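Local coordinates for protein phosphoethanolamine N-methyltransferase 1 (Haemonchus contortus, PDB 4KRG) that probably methylates phosphoethanolamine with S-adenosylmethionine as methyl donor, an early step of nematode phosphocholine biosynthesis, at residues L134-A146 / T247-I259. Residues are numbered along the deposited sequence; the frame is centred on the assembly and turned at random.
Sequences LSDREVIEFLLNA and TSVDDLLNLFSQI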
ATOM      1  N   LEU A 134     -11.072 -14.930  -1.859  1.00 19.35           N
ATOM      2  CA  LEU A 134     -11.731 -15.354  -0.624  1.00 19.85           C
ATOM      3  C   LEU A 134     -12.878 -14.404  -0.284  1.00 20.24           C
ATOM      4  O   LEU A 134     -12.857 -13.251  -0.688  1.00 20.20           O
ATOM      5  CB  LEU A 134     -10.737 -15.373   0.538  1.00 19.56           C
ATOM      6  CG  LEU A 134      -9.531 -16.304   0.418  1.00 22.43           C
ATOM      7  CD1 LEU A 134      -8.643 -16.206   1.648  1.00 24.59           C
ATOM      8  CD2 LEU A 134      -9.979 -17.727   0.217  1.00 25.01           C
ATOM      9  N   SER A 135     -13.876 -14.877   0.462  1.00 20.70           N
ATOM     10  CA  SER A 135     -14.944 -13.991   0.927  1.00 21.66           C
ATOM     11  C   SER A 135     -14.396 -13.134   2.052  1.00 20.51           C
ATOM     12  O   SER A 135     -13.327 -13.422   2.586  1.00 18.89           O
ATOM     13  CB  SER A 135     -16.139 -14.790   1.432  1.00 23.38           C
ATOM     14  OG  SER A 135     -15.782 -15.527   2.587  1.00 24.40           O
ATOM     15  N   ASP A 136     -15.125 -12.081   2.407  1.00 21.13           N
ATOM     16  CA  ASP A 136     -14.715 -11.205   3.499  1.00 21.81           C
ATOM     17  C   ASP A 136     -14.480 -11.968   4.798  1.00 24.15           C
ATOM     18  O   ASP A 136     -13.511 -11.705   5.509  1.00 25.02           O
ATOM     19  CB  ASP A 136     -15.754 -10.101   3.728  1.00 23.08           C
ATOM     20  CG  ASP A 136     -15.624  -8.961   2.744  1.00 24.85           C
ATOM     21  OD1 ASP A 136     -14.943  -9.127   1.713  1.00 24.20           O
ATOM     22  OD2 ASP A 136     -16.216  -7.895   3.003  1.00 28.20           O
ATOM     23  N   ARG A 137     -15.355 -12.920   5.112  1.00 24.83           N
ATOM     24  CA  ARG A 137     -15.188 -13.673   6.349  1.00 24.59           C
ATOM     25  C   ARG A 137     -13.948 -14.557   6.288  1.00 22.78           C
ATOM     26  O   ARG A 137     -13.210 -14.670   7.265  1.00 22.90           O
ATOM     27  CB  ARG A 137     -16.420 -14.516   6.679  1.00 26.26           C
ATOM     28  CG  ARG A 137     -16.418 -14.991   8.124  1.00 28.24           C
ATOM     29  CD  ARG A 137     -17.675 -15.768   8.498  1.00 32.56           C
ATOM     30  NE  ARG A 137     -17.713 -16.058   9.930  1.00 37.00           N
ATOM     31  CZ  ARG A 137     -18.448 -15.385  10.810  1.00 42.51           C
ATOM     32  NH1 ARG A 137     -19.226 -14.390  10.408  1.00 39.47           N
ATOM     33  NH2 ARG A 137     -18.413 -15.715  12.095  1.00 48.69           N
ATOM     34  N   GLU A 138     -13.714 -15.167   5.129  1.00 24.36           N
ATOM     35  CA  GLU A 138     -12.542 -16.015   4.921  1.00 21.93           C
ATOM     36  C   GLU A 138     -11.220 -15.248   4.993  1.00 20.95           C
ATOM     37  O   GLU A 138     -10.228 -15.771   5.505  1.00 20.86           O
ATOM     38  CB  GLU A 138     -12.654 -16.758   3.589  1.00 23.10           C
ATOM     39  CG  GLU A 138     -13.753 -17.807   3.574  1.00 23.72           C
ATOM     40  CD  GLU A 138     -14.111 -18.276   2.173  1.00 25.35           C
ATOM     41  OE1 GLU A 138     -13.669 -17.642   1.188  1.00 26.03           O
ATOM     42  OE2 GLU A 138     -14.839 -19.281   2.058  1.00 23.82           O
ATOM     43  N   VAL A 139     -11.204 -14.021   4.471  1.00 21.24           N
ATOM     44  CA  VAL A 139     -10.022 -13.168   4.555  1.00 20.09           C
ATOM     45  C   VAL A 139      -9.640 -12.956   6.017  1.00 21.63           C
ATOM     46  O   VAL A 139      -8.477 -13.111   6.398  1.00 21.62           O
ATOM     47  CB  VAL A 139     -10.252 -11.797   3.873  1.00 20.58           C
ATOM     48  CG1 VAL A 139      -9.129 -10.828   4.216  1.00 18.62           C
ATOM     49  CG2 VAL A 139     -10.344 -11.961   2.367  1.00 21.52           C
ATOM     50  N   ILE A 140     -10.630 -12.626   6.836  1.00 20.89           N
ATOM     51  CA  ILE A 140     -10.408 -12.401   8.258  1.00 21.20           C
ATOM     52  C   ILE A 140      -9.933 -13.693   8.923  1.00 21.47           C
ATOM     53  O   ILE A 140      -8.967 -13.692   9.690  1.00 22.80           O
ATOM     54  CB  ILE A 140     -11.681 -11.873   8.943  1.00 25.11           C
ATOM     55  CG1 ILE A 140     -12.059 -10.513   8.353  1.00 25.18           C
ATOM     56  CG2 ILE A 140     -11.466 -11.753  10.437  1.00 25.14           C
ATOM     57  CD1 ILE A 140     -13.508 -10.114   8.562  1.00 27.35           C
ATOM     58  N   GLU A 141     -10.599 -14.796   8.599  1.00 21.68           N
ATOM     59  CA  GLU A 141     -10.237 -16.096   9.146  1.00 21.13           C
ATOM     60  C   GLU A 141      -8.847 -16.521   8.686  1.00 20.81           C
ATOM     61  O   GLU A 141      -8.085 -17.092   9.458  1.00 23.62           O
ATOM     62  CB  GLU A 141     -11.298 -17.142   8.785  1.00 21.43           C
ATOM     63  CG  GLU A 141     -12.638 -16.884   9.469  1.00 24.10           C
ATOM     64  CD  GLU A 141     -13.699 -17.911   9.117  1.00 29.91           C
ATOM     65  OE1 GLU A 141     -14.701 -18.012   9.860  1.00 34.53           O
ATOM     66  OE2 GLU A 141     -13.543 -18.609   8.092  1.00 32.81           O
ATOM     67  N   PHE A 142      -8.510 -16.228   7.435  1.00 20.31           N
ATOM     68  CA  PHE A 142      -7.169 -16.507   6.942  1.00 19.23           C
ATOM     69  C   PHE A 142      -6.124 -15.731   7.728  1.00 20.07           C
ATOM     70  O   PHE A 142      -5.077 -16.270   8.079  1.00 20.34           O
ATOM     71  CB  PHE A 142      -7.033 -16.181   5.451  1.00 19.41           C
ATOM     72  CG  PHE A 142      -5.612 -16.240   4.956  1.00 19.43           C
ATOM     73  CD1 PHE A 142      -5.019 -17.459   4.657  1.00 21.10           C
ATOM     74  CD2 PHE A 142      -4.861 -15.086   4.817  1.00 18.81           C
ATOM     75  CE1 PHE A 142      -3.705 -17.522   4.211  1.00 20.54           C
ATOM     76  CE2 PHE A 142      -3.552 -15.142   4.373  1.00 18.61           C
ATOM     77  CZ  PHE A 142      -2.973 -16.363   4.068  1.00 19.04           C
ATOM     78  N   LEU A 143      -6.409 -14.461   8.004  1.00 20.79           N
ATOM     79  CA  LEU A 143      -5.431 -13.595   8.663  1.00 20.59           C
ATOM     80  C   LEU A 143      -5.238 -13.928  10.136  1.00 21.11           C
ATOM     81  O   LEU A 143      -4.146 -13.760  10.674  1.00 23.00           O
ATOM     82  CB  LEU A 143      -5.801 -12.124   8.489  1.00 18.49           C
ATOM     83  CG  LEU A 143      -5.670 -11.607   7.056  1.00 16.32           C
ATOM     84  CD1 LEU A 143      -6.296 -10.230   6.926  1.00 19.77           C
ATOM     85  CD2 LEU A 143      -4.213 -11.579   6.614  1.00 16.81           C
ATOM     86  N   LEU A 144      -6.294 -14.397  10.789  1.00 20.08           N
ATOM     87  CA  LEU A 144      -6.172 -14.876  12.162  1.00 20.43           C
ATOM     88  C   LEU A 144      -5.394 -16.194  12.218  1.00 21.73           C
ATOM     89  O   LEU A 144      -4.706 -16.476  13.195  1.00 23.27           O
ATOM     90  CB  LEU A 144      -7.548 -15.019  12.822  1.00 23.55           C
ATOM     91  CG  LEU A 144      -8.281 -13.702  13.131  1.00 25.05           C
ATOM     92  CD1 LEU A 144      -9.721 -13.950  13.539  1.00 25.92           C
ATOM     93  CD2 LEU A 144      -7.562 -12.929  14.221  1.00 25.30           C
ATOM     94  N   ASN A 145      -5.497 -16.994  11.162  1.00 20.67           N
ATOM     95  CA  ASN A 145      -4.716 -18.225  11.058  1.00 18.67           C
ATOM     96  C   ASN A 145      -3.234 -17.942  10.834  1.00 19.66           C
ATOM     97  O   ASN A 145      -2.376 -18.554  11.466  1.00 21.42           O
ATOM     98  CB  ASN A 145      -5.258 -19.106   9.934  1.00 22.29           C
ATOM     99  CG  ASN A 145      -6.185 -20.188  10.440  1.00 27.85           C
ATOM    100  OD1 ASN A 145      -5.965 -20.758  11.509  1.00 28.16           O
ATOM    101  ND2 ASN A 145      -7.234 -20.472   9.680  1.00 31.17           N
ATOM    102  N   ALA A 146      -2.941 -17.012   9.931  1.00 18.68           N
ATOM    103  CA  ALA A 146      -1.569 -16.591   9.691  1.00 18.41           C
ATOM    104  C   ALA A 146      -0.971 -16.095  10.992  1.00 18.48           C
ATOM    105  O   ALA A 146       0.182 -16.358  11.309  1.00 20.55           O
ATOM    106  CB  ALA A 146      -1.530 -15.499   8.642  1.00 19.65           C
ATOM    107  N   THR A 247     -10.021  -8.851  18.907  1.00 32.17           N
ATOM    108  CA  THR A 247     -11.038  -8.480  17.944  1.00 31.38           C
ATOM    109  C   THR A 247     -11.584  -9.768  17.380  1.00 31.69           C
ATOM    110  O   THR A 247     -10.845 -10.542  16.778  1.00 29.30           O
ATOM    111  CB  THR A 247     -10.469  -7.632  16.803  1.00 27.08           C
ATOM    112  OG1 THR A 247      -9.243  -8.215  16.346  1.00 27.52           O
ATOM    113  CG2 THR A 247     -10.203  -6.218  17.277  1.00 28.20           C
ATOM    114  N   SER A 248     -12.875 -10.001  17.586  1.00 42.43           N
ATOM    115  CA  SER A 248     -13.521 -11.217  17.108  1.00 41.17           C
ATOM    116  C   SER A 248     -13.708 -11.165  15.597  1.00 38.24           C
ATOM    117  O   SER A 248     -13.519 -10.118  14.984  1.00 37.83           O
ATOM    118  CB  SER A 248     -14.881 -11.387  17.778  1.00 42.82           C
ATOM    119  OG  SER A 248     -15.824 -10.470  17.246  1.00 42.61           O
ATOM    120  N   VAL A 249     -14.091 -12.293  15.003  1.00 36.18           N
ATOM    121  CA  VAL A 249     -14.382 -12.346  13.571  1.00 35.22           C
ATOM    122  C   VAL A 249     -15.619 -11.512  13.230  1.00 35.84           C
ATOM    123  O   VAL A 249     -15.638 -10.804  12.229  1.00 35.11           O
ATOM    124  CB  VAL A 249     -14.565 -13.799  13.076  1.00 35.42           C
ATOM    125  CG1 VAL A 249     -14.864 -13.829  11.590  1.00 35.64           C
ATOM    126  CG2 VAL A 249     -13.318 -14.603  13.354  1.00 35.20           C
ATOM    127  N   ASP A 250     -16.641 -11.587  14.074  1.00 36.73           N
ATOM    128  CA  ASP A 250     -17.862 -10.818  13.858  1.00 37.61           C
ATOM    129  C   ASP A 250     -17.636  -9.310  13.976  1.00 36.83           C
ATOM    130  O   ASP A 250     -18.198  -8.536  13.200  1.00 38.07           O
ATOM    131  CB  ASP A 250     -18.959 -11.269  14.824  1.00 42.55           C
ATOM    132  CG  ASP A 250     -19.497 -12.652  14.497  1.00 47.82           C
ATOM    133  OD1 ASP A 250     -19.525 -13.018  13.304  1.00 49.92           O
ATOM    134  OD2 ASP A 250     -19.897 -13.371  15.434  1.00 49.57           O
ATOM    135  N   ASP A 251     -16.816  -8.902  14.944  1.00 35.41           N
ATOM    136  CA  ASP A 251     -16.489  -7.489  15.150  1.00 34.50           C
ATOM    137  C   ASP A 251     -15.669  -6.933  13.988  1.00 31.77           C
ATOM    138  O   ASP A 251     -15.840  -5.786  13.587  1.00 32.07           O
ATOM    139  CB  ASP A 251     -15.721  -7.296  16.468  1.00 37.09           C
ATOM    140  CG  ASP A 251     -16.635  -7.235  17.688  1.00 40.64           C
ATOM    141  OD1 ASP A 251     -17.851  -7.501  17.557  1.00 39.10           O
ATOM    142  OD2 ASP A 251     -16.125  -6.921  18.789  1.00 42.55           O
ATOM    143  N   LEU A 252     -14.773  -7.755  13.456  1.00 29.49           N
ATOM    144  CA  LEU A 252     -13.945  -7.360  12.325  1.00 27.91           C
ATOM    145  C   LEU A 252     -14.758  -7.359  11.041  1.00 27.69           C
ATOM    146  O   LEU A 252     -14.585  -6.489  10.191  1.00 29.62           O
ATOM    147  CB  LEU A 252     -12.755  -8.302  12.180  1.00 27.51           C
ATOM    148  CG  LEU A 252     -11.651  -8.141  13.221  1.00 29.18           C
ATOM    149  CD1 LEU A 252     -10.670  -9.304  13.160  1.00 28.38           C
ATOM    150  CD2 LEU A 252     -10.929  -6.821  13.014  1.00 27.09           C
ATOM    151  N   LEU A 253     -15.655  -8.330  10.913  1.00 28.25           N
ATOM    152  CA  LEU A 253     -16.480  -8.478   9.715  1.00 27.33           C
ATOM    153  C   LEU A 253     -17.408  -7.286   9.501  1.00 27.39           C
ATOM    154  O   LEU A 253     -17.546  -6.793   8.382  1.00 28.57           O
ATOM    155  CB  LEU A 253     -17.276  -9.787   9.768  1.00 28.43           C
ATOM    156  CG  LEU A 253     -17.982 -10.215   8.480  1.00 29.95           C
ATOM    157  CD1 LEU A 253     -17.008 -10.322   7.321  1.00 28.22           C
ATOM    158  CD2 LEU A 253     -18.713 -11.531   8.674  1.00 29.46           C
ATOM    159  N   ASN A 254     -18.029  -6.813  10.572  1.00 28.59           N
ATOM    160  CA  ASN A 254     -18.863  -5.621  10.490  1.00 28.98           C
ATOM    161  C   ASN A 254     -18.105  -4.447   9.894  1.00 28.05           C
ATOM    162  O   ASN A 254     -18.609  -3.740   9.025  1.00 28.12           O
ATOM    163  CB  ASN A 254     -19.367  -5.223  11.872  1.00 30.74           C
ATOM    164  CG  ASN A 254     -20.172  -3.943  11.845  1.00 32.70           C
ATOM    165  OD1 ASN A 254     -20.998  -3.735  10.954  1.00 33.84           O
ATOM    166  ND2 ASN A 254     -19.923  -3.067  12.812  1.00 31.95           N
ATOM    167  N   LEU A 255     -16.885  -4.247  10.371  1.00 27.12           N
ATOM    168  CA  LEU A 255     -16.064  -3.151   9.893  1.00 26.00           C
ATOM    169  C   LEU A 255     -15.638  -3.350   8.442  1.00 27.10           C
ATOM    170  O   LEU A 255     -15.799  -2.462   7.607  1.00 25.88           O
ATOM    171  CB  LEU A 255     -14.842  -2.991  10.790  1.00 26.39           C
ATOM    172  CG  LEU A 255     -15.160  -2.620  12.234  1.00 28.83           C
ATOM    173  CD1 LEU A 255     -13.902  -2.619  13.057  1.00 29.83           C
ATOM    174  CD2 LEU A 255     -15.813  -1.257  12.288  1.00 28.81           C
ATOM    175  N   PHE A 256     -15.101  -4.528   8.152  1.00 25.52           N
ATOM    176  CA  PHE A 256     -14.505  -4.825   6.857  1.00 23.65           C
ATOM    177  C   PHE A 256     -15.558  -4.866   5.750  1.00 26.64           C
ATOM    178  O   PHE A 256     -15.295  -4.452   4.625  1.00 28.46           O
ATOM    179  CB  PHE A 256     -13.748  -6.160   6.959  1.00 23.69           C
ATOM    180  CG  PHE A 256     -12.870  -6.484   5.775  1.00 21.63           C
ATOM    181  CD1 PHE A 256     -11.919  -5.585   5.316  1.00 20.50           C
ATOM    182  CD2 PHE A 256     -12.962  -7.724   5.159  1.00 22.43           C
ATOM    183  CE1 PHE A 256     -11.097  -5.914   4.238  1.00 20.40           C
ATOM    184  CE2 PHE A 256     -12.149  -8.056   4.088  1.00 23.52           C
ATOM    185  CZ  PHE A 256     -11.215  -7.149   3.625  1.00 20.91           C
ATOM    186  N   SER A 257     -16.755  -5.345   6.077  1.00 24.04           N
ATOM    187  CA  SER A 257     -17.798  -5.570   5.071  1.00 26.65           C
ATOM    188  C   SER A 257     -18.748  -4.397   4.867  1.00 27.92           C
ATOM    189  O   SER A 257     -19.250  -4.190   3.762  1.00 27.51           O
ATOM    190  CB  SER A 257     -18.629  -6.812   5.415  1.00 25.99           C
ATOM    191  OG  SER A 257     -17.950  -8.002   5.065  1.00 30.27           O
ATOM    192  N   GLN A 258     -19.005  -3.644   5.932  1.00 30.34           N
ATOM    193  CA  GLN A 258     -20.011  -2.582   5.886  1.00 35.13           C
ATOM    194  C   GLN A 258     -19.496  -1.178   6.238  1.00 37.19           C
ATOM    195  O   GLN A 258     -19.569  -0.265   5.413  1.00 39.28           O
ATOM    196  CB  GLN A 258     -21.206  -2.945   6.774  1.00 40.46           C
ATOM    197  CG  GLN A 258     -22.471  -3.341   6.009  1.00 46.52           C
ATOM    198  CD  GLN A 258     -22.318  -4.636   5.227  1.00 47.67           C
ATOM    199  OE1 GLN A 258     -21.994  -5.682   5.792  1.00 47.92           O
ATOM    200  NE2 GLN A 258     -22.555  -4.570   3.919  1.00 48.05           N
ATOM    201  N   ILE A 259     -18.988  -1.011   7.456  1.00 26.82           N
ATOM    202  CA  ILE A 259     -18.588   0.304   7.965  1.00 28.18           C
ATOM    203  C   ILE A 259     -17.509   0.998   7.120  1.00 28.20           C
ATOM    204  O   ILE A 259     -17.682   2.140   6.678  1.00 26.75           O
ATOM    205  CB  ILE A 259     -18.073   0.215   9.417  1.00 27.62           C
ATOM    206  CG1 ILE A 259     -19.130  -0.392  10.348  1.00 29.71           C
ATOM    207  CG2 ILE A 259     -17.630   1.587   9.906  1.00 29.35           C
ATOM    208  CD1 ILE A 259     -20.334   0.501  10.618  1.00 32.49           C
TER
HETATM  209  O   HOH W   1     -14.923  -5.722   2.134  1.00 23.94           O
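Knobs-into-holes packing between helix 136-149 of the methyltransferase domain and helix 249-271, later in the chain, is illustrated by I140 and V249, each of which fills a hole in the other helix. I140 sits among V249, L252, L253 and F256. Its two branches divide the work: CG2 meets L252 CD1 at 3.7 Å, while CD1 reaches the backbone, 3.6 Å from L253 CA. In return V249 enters the pocket formed by R137, I140, E141 and L144, its CG2 lying 3.7 Å from L144 CD1.

Polar pairs border this apolar centre. The S257 hydroxyl donates to the anti lone pair of D136 OD2 (OG to OD2 2.7 Å), and a water that donates to that same oxygen also donates to F256 O and lies over the centre of the F256 ring. D136 OD1 is engaged by R187, so both carboxylate oxygens are held. R137 stretches across V249, whose CG1 lies over one face of the guanidinium, toward its rim. R137 turns its CG away from its own backbone N (chi1 -164°), and the extended chain brings NH1 and NH2 end-on to D250 OD1, each 3.2 Å away and bent at the hydrogen; E141 completes the salt-bridge network.

Helix 189-198 packs against V139, L252 and F256, extending the core. The axes of 136-146 and 249-259 approach to 9.8 Å, their directions 131° apart: an obliquely antiparallel pair with reciprocal knobs, in which helix 136-149, part of the Rossmann-like methyltransferase fold, is joined by helix 249-271.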